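Local coordinates for pyridine nucleotide-disulfide oxidoreductase-like protein (Myceliophthora thermophila, PDB 5MQ6), which inserts a single oxygen atom next to the carbonyl of ketones, polycyclic ones especially, to give esters or lactones, as an FAD- and NADPH-binding Baeyer-Villiger monooxygenase, at residues Val134-Ser138 with Trp328-Met333; Leu142-Tyr148 with Glu162-Ile167; Glu550-Gln554 with Leu637-Arg641. One frame throughout, in Å; residues are numbered along the deposited sequence.

Contact 1 of 3, residues Val134-Ser138 with Trp328-Met333; sequences VESYS and WQRERM
A buried salt bridge between E135 and R332 fastens the short helix 136-139, just past the FAD-binding residues C132 and D133 of this flavin monooxygenase, to the start of helix 328-340. R332 grips the carboxylate side-on with two nitrogens: NE donates to OE1 of E135 at 2.8 Å, and NH1 of R332 to OE2 of E135 at 2.7 Å. Both oxygens are met on their syn sides, and carboxylate and guanidinium are nearly coplanar, 14° apart. R332 gets there with CG anti to its backbone N (chi1 -163°) and a chain stretched out as far as NE, crossing the E135 side chain at about a right angle. OE1 of E135 is held twice, since OG of S138 donates to it at 2.8 Å on the anti side, from the opposite face of the carboxylate plane to NE. E135 is the N-cap residue of its helix, and with K153 as a further salt-bridge partner of OE2 its negative charge is probably well stabilised despite burial. R332 also runs alongside Y137, and CB of Y137 lies 3.9 Å from NE of R332. The second polar link uses backbone: NE2 of Q329 donates to O of Y137 at 2.9 Å, a bent bond (137°) arriving from above the carbonyl plane. The same NE2 also bonds the carbonyl of M140. Apolar contact fills in beside these bonds, with CZ3 of W328 4.2 Å from CB of Y137. CG of M333 packs against the carbonyl oxygen of S138. Around the pair, helix 315-322 packs on Y137, W328 and R332 through I322, helix 541-562 meets M333 through F543 and D546, and helix 143-146 abuts W328.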
loop_
_atom_site.group_PDB
_atom_site.type_symbol
_atom_site.label_atom_id
_atom_site.label_comp_id
_atom_site.label_asym_id
_atom_site.label_seq_id
_atom_site.Cartn_x
_atom_site.Cartn_y
_atom_site.Cartn_z
ATOM N N VAL A 134 -11.276 2.297 3.212
ATOM C CA VAL A 134 -11.411 3.350 4.165
ATOM C C VAL A 134 -12.543 4.266 3.655
ATOM O O VAL A 134 -12.652 4.498 2.429
ATOM C CB VAL A 134 -10.107 4.127 4.273
ATOM C CG1 VAL A 134 -10.233 5.402 5.057
ATOM C CG2 VAL A 134 -9.106 3.211 4.913
ATOM N N GLU A 135 -13.343 4.798 4.573
ATOM C CA GLU A 135 -14.332 5.839 4.205
ATOM C C GLU A 135 -13.795 6.851 3.166
ATOM O O GLU A 135 -12.776 7.506 3.395
ATOM C CB GLU A 135 -14.755 6.614 5.454
ATOM C CG GLU A 135 -15.913 7.612 5.288
ATOM C CD GLU A 135 -16.035 8.549 6.416
ATOM O OE1 GLU A 135 -15.070 9.378 6.544
ATOM O OE2 GLU A 135 -17.113 8.497 7.155
ATOM N N SER A 136 -14.573 7.053 2.111
ATOM C CA SER A 136 -14.303 8.020 1.055
ATOM C C SER A 136 -13.976 9.420 1.567
ATOM O O SER A 136 -13.009 10.077 1.050
ATOM C CB SER A 136 -15.479 8.018 0.078
ATOM O OG SER A 136 -16.533 8.726 0.641
ATOM N N TYR A 137 -14.741 9.899 2.562
ATOM C CA TYR A 137 -14.571 11.261 3.096
ATOM C C TYR A 137 -13.219 11.425 3.818
ATOM O O TYR A 137 -12.697 12.516 3.938
ATOM C CB TYR A 137 -15.771 11.758 4.007
ATOM C CG TYR A 137 -17.172 11.212 3.569
ATOM C CD1 TYR A 137 -17.659 11.450 2.280
ATOM C CD2 TYR A 137 -17.917 10.413 4.407
ATOM C CE1 TYR A 137 -18.855 10.892 1.834
ATOM C CE2 TYR A 137 -19.098 9.855 4.005
ATOM C CZ TYR A 137 -19.597 10.115 2.731
ATOM O OH TYR A 137 -20.783 9.568 2.326
ATOM N N SER A 138 -12.676 10.323 4.297
ATOM C CA SER A 138 -11.393 10.285 4.987
ATOM C C SER A 138 -10.234 9.986 4.066
ATOM O O SER A 138 -9.121 10.444 4.317
ATOM C CB SER A 138 -11.503 9.264 6.142
ATOM O OG SER A 138 -12.381 9.865 7.164
ATOM N N TRP A 328 -11.685 20.453 7.669
ATOM C CA TRP A 328 -12.425 19.341 8.234
ATOM C C TRP A 328 -11.818 17.967 7.971
ATOM O O TRP A 328 -11.907 17.081 8.800
ATOM C CB TRP A 328 -13.861 19.371 7.768
ATOM C CG TRP A 328 -14.042 19.169 6.279
ATOM C CD1 TRP A 328 -14.214 20.143 5.335
ATOM C CD2 TRP A 328 -14.169 17.910 5.604
ATOM N NE1 TRP A 328 -14.392 19.566 4.102
ATOM C CE2 TRP A 328 -14.372 18.194 4.237
ATOM C CE3 TRP A 328 -14.109 16.582 6.017
ATOM C CZ2 TRP A 328 -14.459 17.216 3.274
ATOM C CZ3 TRP A 328 -14.253 15.549 5.016
ATOM C CH2 TRP A 328 -14.407 15.898 3.671
ATOM N N GLN A 329 -11.207 17.786 6.818
ATOM C CA GLN A 329 -10.767 16.460 6.456
ATOM C C GLN A 329 -9.585 15.950 7.313
ATOM O O GLN A 329 -9.569 14.768 7.749
ATOM C CB GLN A 329 -10.496 16.382 4.955
ATOM C CG GLN A 329 -10.173 14.991 4.470
ATOM C CD GLN A 329 -10.153 14.872 2.951
ATOM O OE1 GLN A 329 -9.725 15.797 2.229
ATOM N NE2 GLN A 329 -10.589 13.744 2.461
ATOM N N ARG A 330 -8.622 16.831 7.607
ATOM C CA ARG A 330 -7.560 16.426 8.480
ATOM C C ARG A 330 -8.085 16.063 9.902
ATOM O O ARG A 330 -7.687 15.110 10.521
ATOM C CB ARG A 330 -6.449 17.502 8.420
ATOM C CG ARG A 330 -5.404 17.401 9.455
ATOM C CD ARG A 330 -4.300 16.428 9.097
ATOM N NE ARG A 330 -3.373 16.803 8.016
ATOM C CZ ARG A 330 -2.255 17.517 8.144
ATOM N NH1 ARG A 330 -1.942 18.108 9.294
ATOM N NH2 ARG A 330 -1.427 17.664 7.097
ATOM N N GLU A 331 -9.051 16.792 10.386
ATOM C CA GLU A 331 -9.616 16.491 11.672
ATOM C C GLU A 331 -10.331 15.115 11.619
ATOM O O GLU A 331 -10.169 14.282 12.478
ATOM C CB GLU A 331 -10.529 17.677 12.118
ATOM C CG GLU A 331 -11.572 17.269 13.105
ATOM C CD GLU A 331 -12.479 18.382 13.485
ATOM O OE1 GLU A 331 -13.644 18.409 12.994
ATOM O OE2 GLU A 331 -11.976 19.237 14.222
ATOM N N ARG A 332 -11.054 14.839 10.546
ATOM C CA ARG A 332 -11.717 13.584 10.412
ATOM C C ARG A 332 -10.770 12.364 10.354
ATOM O O ARG A 332 -11.063 11.300 10.895
ATOM C CB ARG A 332 -12.617 13.647 9.177
ATOM C CG ARG A 332 -13.668 12.557 9.128
ATOM C CD ARG A 332 -14.559 12.814 7.922
ATOM N NE ARG A 332 -15.608 11.811 7.897
ATOM C CZ ARG A 332 -16.739 11.855 8.576
ATOM N NH1 ARG A 332 -17.546 10.843 8.436
ATOM N NH2 ARG A 332 -17.085 12.842 9.381
ATOM N N MET A 333 -9.651 12.531 9.667
ATOM C CA MET A 333 -8.676 11.507 9.505
ATOM C C MET A 333 -8.060 11.199 10.858
ATOM O O MET A 333 -7.794 10.051 11.214
ATOM C CB MET A 333 -7.574 11.969 8.525
ATOM C CG MET A 333 -7.959 11.919 7.072
ATOM S SD MET A 333 -6.677 12.354 5.831
ATOM C CE MET A 333 -6.007 13.772 6.500
#

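Contact 2 of 3, residues Leu142-Tyr148 with Glu162-Ile167; sequences LLEETGY and EHAYRI
Y148 and R166 meet face to face: the guanidinium lies flat on the phenol ring, planes 4° apart, with CZ of R166 3.4 Å from CD1 of Y148 and NH1 over the middle of the ring. It is both a stack and a cation-pi contact. Beside it, CE1 of H163 approaches OG1 of T146 at 3.7 Å, the hydroxyl lying at the edge of the imidazole, while CD2 of L143 reaches that same ring carbon obliquely. Farther along helix 157-170, CD1 of L142 touches CG2 of I167 at 4.0 Å, the two side chains crossing at about a right angle. The contact thus packs the one-turn helix 143-146, with G147 leaving it at positive phi, against helix 157-170 within the FAD-binding part of the fold. What holds the guanidinium flat is its own helix: NH2 of R166 makes a salt bridge with OE1 of E162 at 3.1 Å, and NH1 of R166 donates to ND1 of H163 at 3.2 Å, almost in both planes. A bend at chi3 (-53°) turns the arginine back toward these two partners. Within 142-148, OG1 of T146 donates to O of L142 at 2.7 Å; that carbonyl oxygen also accepts from N of T146, from the opposite face of its plane. Farther out, NE2 of H163 bonds the carbonyl of P141, the hydroxyl of Y148 bonds E159, and helix 88-99 backs L142, H163 and I167.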
loop_
_atom_site.group_PDB
_atom_site.type_symbol
_atom_site.label_atom_id
_atom_site.label_comp_id
_atom_site.label_asym_id
_atom_site.label_seq_id
_atom_site.Cartn_x
_atom_site.Cartn_y
_atom_site.Cartn_z
ATOM N N LEU A 142 -7.844 15.968 -0.786
ATOM C CA LEU A 142 -8.146 17.319 -1.274
ATOM C C LEU A 142 -9.620 17.522 -1.545
ATOM O O LEU A 142 -10.002 18.256 -2.466
ATOM C CB LEU A 142 -7.302 17.663 -2.503
ATOM C CG LEU A 142 -5.759 17.639 -2.308
ATOM C CD1 LEU A 142 -5.057 17.514 -3.683
ATOM C CD2 LEU A 142 -5.311 18.855 -1.528
ATOM N N LEU A 143 -10.452 16.925 -0.699
ATOM C CA LEU A 143 -11.900 17.077 -0.839
ATOM C C LEU A 143 -12.318 18.527 -0.661
ATOM O O LEU A 143 -13.020 19.093 -1.493
ATOM C CB LEU A 143 -12.666 16.124 0.133
ATOM C CG LEU A 143 -12.643 14.678 -0.376
ATOM C CD1 LEU A 143 -13.503 13.744 0.469
ATOM C CD2 LEU A 143 -12.993 14.473 -1.843
ATOM N N GLU A 144 -11.836 19.147 0.392
ATOM C CA GLU A 144 -12.237 20.508 0.633
ATOM C C GLU A 144 -11.744 21.414 -0.504
ATOM O O GLU A 144 -12.456 22.317 -0.880
ATOM C CB GLU A 144 -11.716 21.016 1.926
ATOM C CG GLU A 144 -12.214 22.451 2.214
ATOM C CD GLU A 144 -11.831 22.937 3.599
ATOM O OE1 GLU A 144 -11.167 22.208 4.395
ATOM O OE2 GLU A 144 -12.167 24.091 3.886
ATOM N N GLU A 145 -10.553 21.148 -1.054
ATOM C CA GLU A 145 -9.937 22.028 -2.048
ATOM C C GLU A 145 -10.492 21.841 -3.441
ATOM O O GLU A 145 -10.468 22.766 -4.260
ATOM C CB GLU A 145 -8.433 21.843 -2.096
ATOM C CG GLU A 145 -7.762 22.198 -0.803
ATOM C CD GLU A 145 -7.711 21.084 0.272
ATOM O OE1 GLU A 145 -8.464 20.053 0.379
ATOM O OE2 GLU A 145 -6.892 21.329 1.129
ATOM N N THR A 146 -11.021 20.674 -3.733
ATOM C CA THR A 146 -11.634 20.454 -4.993
ATOM C C THR A 146 -13.145 20.763 -4.958
ATOM O O THR A 146 -13.785 20.853 -6.006
ATOM C CB THR A 146 -11.470 19.027 -5.409
ATOM O OG1 THR A 146 -11.888 18.181 -4.339
ATOM C CG2 THR A 146 -10.001 18.711 -5.758
ATOM N N GLY A 147 -13.730 20.876 -3.765
ATOM C CA GLY A 147 -15.191 20.879 -3.644
ATOM C C GLY A 147 -15.972 19.590 -3.988
ATOM O O GLY A 147 -17.155 19.595 -4.025
ATOM N N TYR A 148 -15.320 18.469 -4.182
ATOM C CA TYR A 148 -15.971 17.256 -4.603
ATOM C C TYR A 148 -16.656 16.567 -3.421
ATOM O O TYR A 148 -16.134 16.572 -2.290
ATOM C CB TYR A 148 -14.972 16.305 -5.217
ATOM C CG TYR A 148 -15.634 15.053 -5.724
ATOM C CD1 TYR A 148 -16.569 15.115 -6.772
ATOM C CD2 TYR A 148 -15.376 13.822 -5.146
ATOM C CE1 TYR A 148 -17.198 13.987 -7.242
ATOM C CE2 TYR A 148 -16.028 12.663 -5.616
ATOM C CZ TYR A 148 -16.947 12.756 -6.633
ATOM O OH TYR A 148 -17.582 11.649 -7.081
ATOM N N GLU A 162 -11.501 8.936 -11.380
ATOM C CA GLU A 162 -11.970 10.208 -11.844
ATOM C C GLU A 162 -11.461 11.357 -10.912
ATOM O O GLU A 162 -11.134 12.447 -11.371
ATOM C CB GLU A 162 -13.498 10.173 -12.009
ATOM C CG GLU A 162 -14.179 11.542 -12.107
ATOM C CD GLU A 162 -15.716 11.411 -12.035
ATOM O OE1 GLU A 162 -16.374 11.813 -11.037
ATOM O OE2 GLU A 162 -16.283 10.846 -12.969
ATOM N N HIS A 163 -11.373 11.102 -9.611
ATOM C CA HIS A 163 -10.909 12.114 -8.697
ATOM C C HIS A 163 -9.422 12.471 -8.914
ATOM O O HIS A 163 -9.064 13.666 -8.812
ATOM C CB HIS A 163 -11.153 11.721 -7.289
ATOM C CG HIS A 163 -10.823 12.790 -6.307
ATOM N ND1 HIS A 163 -11.495 14.005 -6.264
ATOM C CD2 HIS A 163 -9.955 12.806 -5.269
ATOM C CE1 HIS A 163 -11.055 14.724 -5.250
ATOM N NE2 HIS A 163 -10.135 14.015 -4.614
ATOM N N ALA A 164 -8.617 11.457 -9.179
ATOM C CA ALA A 164 -7.238 11.651 -9.606
ATOM C C ALA A 164 -7.165 12.602 -10.826
ATOM O O ALA A 164 -6.373 13.563 -10.848
ATOM C CB ALA A 164 -6.650 10.267 -9.971
ATOM N N TYR A 165 -8.020 12.348 -11.810
ATOM C CA TYR A 165 -8.179 13.247 -12.976
ATOM C C TYR A 165 -8.690 14.599 -12.606
ATOM O O TYR A 165 -8.204 15.598 -13.139
ATOM C CB TYR A 165 -8.999 12.605 -14.125
ATOM C CG TYR A 165 -8.047 11.795 -14.892
ATOM C CD1 TYR A 165 -7.526 10.595 -14.392
ATOM C CD2 TYR A 165 -7.544 12.269 -16.137
ATOM C CE1 TYR A 165 -6.582 9.823 -15.124
ATOM C CE2 TYR A 165 -6.612 11.505 -16.874
ATOM C CZ TYR A 165 -6.114 10.310 -16.337
ATOM O OH TYR A 165 -5.116 9.678 -17.003
ATOM N N ARG A 166 -9.604 14.650 -11.640
ATOM C CA ARG A 166 -10.091 15.931 -11.163
ATOM C C ARG A 166 -8.938 16.764 -10.587
ATOM O O ARG A 166 -8.848 18.015 -10.769
ATOM C CB ARG A 166 -11.197 15.740 -10.132
ATOM C CG ARG A 166 -11.631 17.010 -9.418
ATOM C CD ARG A 166 -12.865 16.803 -8.516
ATOM N NE ARG A 166 -13.950 16.193 -9.257
ATOM C CZ ARG A 166 -14.308 14.907 -9.287
ATOM N NH1 ARG A 166 -13.737 13.976 -8.513
ATOM N NH2 ARG A 166 -15.273 14.559 -10.145
ATOM N N ILE A 167 -8.077 16.103 -9.823
ATOM C CA ILE A 167 -6.960 16.824 -9.192
ATOM C C ILE A 167 -6.007 17.289 -10.292
ATOM O O ILE A 167 -5.609 18.447 -10.308
ATOM C CB ILE A 167 -6.222 15.977 -8.142
ATOM C CG1 ILE A 167 -7.166 15.768 -6.946
ATOM C CG2 ILE A 167 -4.940 16.679 -7.632
ATOM C CD1 ILE A 167 -6.835 14.594 -6.090
#

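Contact 3 of 3, residues Glu550-Gln554 with Leu637-Arg641; sequences EHIVQ and LQEYR
H551 and R641 provide the one direct hydrogen bond between segments 550-554 and 637-641 of helices 541-562 and 630-641; the segment axes approach to 10.9 Å and run nearly parallel. NH2 of R641 donates to ND1 of H551 at 3.0 Å along a fairly straight line (160°), close to the plane of the imidazole and of the guanidinium, although the two planes are 56° apart. The bend of R641 at chi3 (-59°) brings NH2 to the histidine while NH1 turns toward E550. The ionic contact is looser: OE1 of E550 and NH1 of R641 form a salt bridge at 3.5 Å, their planes well away from coplanar. A water also bridges the two groups, donating to OE1 of E550 and accepting from NH2 of R641 over a long 3.3 Å. A second water accepts from NE2 of Q638 at 2.8 Å and lies doubtfully close to OE1 of E550. Apolar contact centres on L637, whose CD2 sits over the centre of the imidazole in a CH-pi contact, 3.8 Å from NE2 of H551. CD1 of L637 lies near CG and CB of H551. At the ring edge CE1 of H551 faces CD1 of Y640, and CB of Q554 packs on CD of R641 at 3.6 Å. H517 meets the rings of both H551 and Y640, whose hydroxyl bonds the carbonyl of K647. ND1 of H551 accepts from R641, which is consistent with an unprotonated ND1, and the nearby arginine charge would probably disfavour a doubly protonated imidazole. For E550, in turn, the positive charge of R641 would tend to keep the carboxylate ionised.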
loop_
_atom_site.group_PDB
_atom_site.type_symbol
_atom_site.label_atom_id
_atom_site.label_comp_id
_atom_site.label_asym_id
_atom_site.label_seq_id
_atom_site.Cartn_x
_atom_site.Cartn_y
_atom_site.Cartn_z
ATOM N N GLU A 550 3.294 16.955 2.927
ATOM C CA GLU A 550 3.358 18.274 3.580
ATOM C C GLU A 550 4.709 18.526 4.253
ATOM O O GLU A 550 5.271 19.613 4.107
ATOM C CB GLU A 550 2.337 18.423 4.659
ATOM C CG GLU A 550 2.381 19.793 5.356
ATOM C CD GLU A 550 1.327 19.911 6.410
ATOM O OE1 GLU A 550 1.332 19.155 7.402
ATOM O OE2 GLU A 550 0.479 20.776 6.268
ATOM N N HIS A 551 5.226 17.555 5.018
ATOM C CA HIS A 551 6.519 17.791 5.625
ATOM C C HIS A 551 7.622 18.028 4.574
ATOM O O HIS A 551 8.431 18.940 4.719
ATOM C CB HIS A 551 6.881 16.553 6.455
ATOM C CG HIS A 551 8.132 16.691 7.215
ATOM N ND1 HIS A 551 8.345 17.703 8.140
ATOM C CD2 HIS A 551 9.270 15.972 7.163
ATOM C CE1 HIS A 551 9.567 17.593 8.629
ATOM N NE2 HIS A 551 10.148 16.554 8.045
ATOM N N ILE A 552 7.687 17.145 3.572
ATOM C CA ILE A 552 8.726 17.219 2.555
ATOM C C ILE A 552 8.669 18.614 1.874
ATOM O O ILE A 552 9.688 19.311 1.728
ATOM C CB ILE A 552 8.587 16.055 1.553
ATOM C CG1 ILE A 552 8.971 14.749 2.275
ATOM C CG2 ILE A 552 9.498 16.286 0.341
ATOM C CD1 ILE A 552 8.648 13.452 1.559
ATOM N N VAL A 553 7.477 19.020 1.446
ATOM C CA VAL A 553 7.313 20.277 0.656
ATOM C C VAL A 553 7.622 21.478 1.547
ATOM O O VAL A 553 8.276 22.492 1.110
ATOM C CB VAL A 553 5.919 20.368 -0.039
ATOM C CG1 VAL A 553 5.717 21.751 -0.605
ATOM C CG2 VAL A 553 5.841 19.320 -1.171
ATOM N N GLN A 554 7.234 21.379 2.833
ATOM C CA GLN A 554 7.548 22.464 3.737
ATOM C C GLN A 554 9.065 22.598 4.073
ATOM O O GLN A 554 9.571 23.712 4.191
ATOM C CB GLN A 554 6.689 22.394 5.005
ATOM C CG GLN A 554 5.236 22.661 4.702
ATOM C CD GLN A 554 4.996 24.078 4.173
ATOM O OE1 GLN A 554 5.522 25.028 4.723
ATOM N NE2 GLN A 554 4.254 24.212 3.127
ATOM N N LEU A 637 6.712 16.577 13.688
ATOM C CA LEU A 637 7.137 17.254 12.514
ATOM C C LEU A 637 6.779 18.714 12.535
ATOM O O LEU A 637 7.601 19.565 12.173
ATOM C CB LEU A 637 6.561 16.592 11.227
ATOM C CG LEU A 637 6.981 15.115 11.058
ATOM C CD1 LEU A 637 6.299 14.586 9.818
ATOM C CD2 LEU A 637 8.464 14.812 10.955
ATOM N N GLN A 638 5.564 19.007 13.004
ATOM C CA GLN A 638 5.094 20.406 13.103
ATOM C C GLN A 638 6.042 21.168 14.009
ATOM O O GLN A 638 6.551 22.218 13.625
ATOM C CB GLN A 638 3.657 20.514 13.669
ATOM C CG GLN A 638 2.609 20.024 12.697
ATOM C CD GLN A 638 1.238 19.766 13.295
ATOM O OE1 GLN A 638 1.097 19.699 14.517
ATOM N NE2 GLN A 638 0.205 19.600 12.414
ATOM N N GLU A 639 6.358 20.591 15.163
ATOM C CA GLU A 639 7.280 21.308 16.051
ATOM C C GLU A 639 8.673 21.491 15.426
ATOM O O GLU A 639 9.317 22.525 15.588
ATOM C CB GLU A 639 7.372 20.636 17.408
ATOM C CG GLU A 639 6.010 20.694 18.117
ATOM C CD GLU A 639 5.946 19.809 19.356
ATOM O OE1 GLU A 639 6.858 18.986 19.621
ATOM O OE2 GLU A 639 4.972 19.944 20.105
ATOM N N TYR A 640 9.111 20.476 14.705
ATOM C CA TYR A 640 10.404 20.520 14.066
ATOM C C TYR A 640 10.540 21.668 12.999
ATOM O O TYR A 640 11.610 22.316 12.850
ATOM C CB TYR A 640 10.730 19.154 13.501
ATOM C CG TYR A 640 11.965 19.150 12.608
ATOM C CD1 TYR A 640 11.879 19.467 11.266
ATOM C CD2 TYR A 640 13.183 18.853 13.118
ATOM C CE1 TYR A 640 12.990 19.488 10.445
ATOM C CE2 TYR A 640 14.332 18.824 12.339
ATOM C CZ TYR A 640 14.223 19.158 10.985
ATOM O OH TYR A 640 15.337 19.182 10.240
ATOM N N ARG A 641 9.446 21.917 12.291
ATOM C CA ARG A 641 9.457 22.857 11.207
ATOM C C ARG A 641 9.264 24.276 11.712
ATOM O O ARG A 641 9.543 25.218 11.005
ATOM C CB ARG A 641 8.337 22.522 10.244
ATOM C CG ARG A 641 8.529 21.225 9.450
ATOM C CD ARG A 641 7.632 21.213 8.226
ATOM N NE ARG A 641 6.205 21.330 8.534
ATOM C CZ ARG A 641 5.383 20.318 8.867
ATOM N NH1 ARG A 641 4.115 20.550 9.077
ATOM N NH2 ARG A 641 5.768 19.075 8.914
HETATM O O HOH W 1 3.179 17.264 8.063
HETATM O O HOH W 2 0.544 20.046 9.649
#

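How the contacts relate
From the N terminus, residues 134-138 open the loop of contact 1, which closes some 190 residues later at 328-333. Contact 2 lies wholly within that span as a short local closure, 142-148 returning to 162-167, and packs the next helix along against helix 157-170. Contact 3 follows in series, joining 550-554 to 637-641, the latter close to the C terminus. Helix 328-340 is the common element: Q329 OE1 lies 3.2 Å from L143 N, a probable hydrogen bond to contact 2, while R330 forms a salt bridge with E550 of contact 3. Contacts 2 and 3 do not touch, their nearest atoms being about 9 Å apart.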